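Local coordinates for thioredoxin domain-containing protein (Vibrio parahaemolyticus, PDB 2R5S), which is of unknown function, the full-length protein possibly having protein-disulfide reductase activity, and is here represented by its tetratricopeptide-repeat part, at residues L44-A47 against D48-E52. Numbering follows the deposited sequence.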
loop_
_atom_site.group_PDB
_atom_site.type_symbol
_atom_site.label_atom_id
_atom_site.label_comp_id
_atom_site.label_asym_id
_atom_site.label_seq_id
_atom_site.Cartn_x
_atom_site.Cartn_y
_atom_site.Cartn_z
ATOM N N LEU A 44 -1.033 -6.892 16.393
ATOM C CA LEU A 44 -2.105 -5.919 16.185
ATOM C C LEU A 44 -1.510 -4.576 15.757
ATOM O O LEU A 44 -1.838 -4.074 14.723
ATOM C CB LEU A 44 -2.956 -5.765 17.461
ATOM C CG LEU A 44 -4.081 -6.747 17.826
ATOM C CD1 LEU A 44 -4.394 -7.755 16.720
ATOM C CD2 LEU A 44 -3.899 -7.398 19.179
ATOM N N ALA A 45 -0.658 -3.982 16.572
ATOM C CA ALA A 45 0.189 -2.797 16.202
ATOM C C ALA A 45 0.624 -2.799 14.724
ATOM O O ALA A 45 0.421 -1.834 14.004
ATOM C CB ALA A 45 1.483 -2.767 17.110
ATOM N N LYS A 46 1.259 -3.886 14.303
ATOM C CA LYS A 46 1.836 -3.998 12.960
ATOM C C LYS A 46 0.682 -3.990 11.929
ATOM O O LYS A 46 0.740 -3.258 10.920
ATOM C CB LYS A 46 2.731 -5.255 12.862
ATOM C CG LYS A 46 3.202 -5.574 11.446
ATOM C CD LYS A 46 4.341 -6.647 11.406
ATOM C CE LYS A 46 5.001 -6.797 10.050
ATOM N NZ LYS A 46 5.686 -8.196 9.793
ATOM N N ALA A 47 -0.413 -4.698 12.248
ATOM C CA ALA A 47 -1.615 -4.726 11.405
ATOM C C ALA A 47 -2.179 -3.346 11.224
ATOM O O ALA A 47 -2.501 -2.985 10.127
ATOM C CB ALA A 47 -2.624 -5.602 11.986
ATOM N N ASP A 48 -2.314 -2.579 12.311
ATOM C CA ASP A 48 -2.814 -1.212 12.246
ATOM C C ASP A 48 -1.880 -0.402 11.364
ATOM O O ASP A 48 -2.335 0.454 10.647
ATOM C CB ASP A 48 -2.827 -0.651 13.659
ATOM C CG ASP A 48 -3.436 0.684 13.749
ATOM O OD1 ASP A 48 -4.276 1.031 12.914
ATOM O OD2 ASP A 48 -3.118 1.400 14.727
ATOM N N CYS A 49 -0.566 -0.669 11.423
ATOM C CA CYS A 49 0.363 0.127 10.658
ATOM C C CYS A 49 0.233 -0.189 9.144
ATOM O O CYS A 49 0.308 0.707 8.254
ATOM C CB CYS A 49 1.799 -0.099 11.163
ATOM S SG CYS A 49 2.182 0.714 12.734
ATOM N N LEU A 50 0.039 -1.452 8.832
ATOM C CA LEU A 50 -0.036 -1.847 7.437
ATOM C C LEU A 50 -1.271 -1.156 6.796
ATOM O O LEU A 50 -1.236 -0.555 5.700
ATOM C CB LEU A 50 -0.131 -3.360 7.347
ATOM C CG LEU A 50 1.129 -4.041 7.812
ATOM C CD1 LEU A 50 0.925 -5.566 7.852
ATOM C CD2 LEU A 50 2.249 -3.694 6.837
ATOM N N LEU A 51 -2.358 -1.208 7.524
ATOM C CA LEU A 51 -3.574 -0.686 7.052
ATOM C C LEU A 51 -3.524 0.829 6.916
ATOM O O LEU A 51 -4.119 1.379 5.985
ATOM C CB LEU A 51 -4.645 -1.071 8.054
ATOM C CG LEU A 51 -6.024 -1.390 7.563
ATOM C CD1 LEU A 51 -6.021 -2.877 7.389
ATOM C CD2 LEU A 51 -7.008 -0.959 8.662
ATOM N N GLU A 52 -2.871 1.532 7.844
ATOM C CA GLU A 52 -2.815 2.985 7.753
ATOM C C GLU A 52 -1.903 3.385 6.602
ATOM O O GLU A 52 -1.931 4.525 6.134
ATOM C CB GLU A 52 -2.253 3.585 9.043
ATOM C CG GLU A 52 -3.126 3.413 10.261
ATOM C CD GLU A 52 -4.533 3.985 10.050
ATOM O OE1 GLU A 52 -5.520 3.202 9.829
ATOM O OE2 GLU A 52 -4.620 5.200 10.059
#
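D48 and L44 open a series of four backbone hydrogen bonds that illustrates how one turn of an alpha helix is tied to the next. D48 N bonds to L44 O, C49 N to A45 O, L50 N to K46 O and L51 N to A47 O, the regular i to i+4 pattern. The shortest of them joins L50 N to K46 O at 2.8 Å. The longest, from L51 N to A47 O, measures 3.2 Å. They are not equally straight: the N-H...O angle is 165° for D48 but 141° for C49.

The segment belongs to helix 40-52 of a tetratricopeptide-repeat region, where paired helices stack into an all-helical array, and its faces serve different neighbours. K46 and C49 touch L26 of helix 22-30, A47 and L50 meet helix 56-63 through L63 and A59, and L51 packs on L82 of helix 73-88.

Side chains add contacts of their own, mostly with the carbonyl oxygens of the preceding turn. With its CG beside the backbone N and anti to the carbonyl carbon (chi1 -67°), L50 brings that branch carbon to 3.2 Å from K46 O, while its CD1 lies 4.3 Å from CG of the extended K46 chain. C49 adopts a similar first torsion, which folds SG back along the helix to 3.3 Å from A45 O; the same oxygen takes the C49 amide hydrogen bond. D48 meets this carbonyl with its CB, 3.5 Å from A45 O.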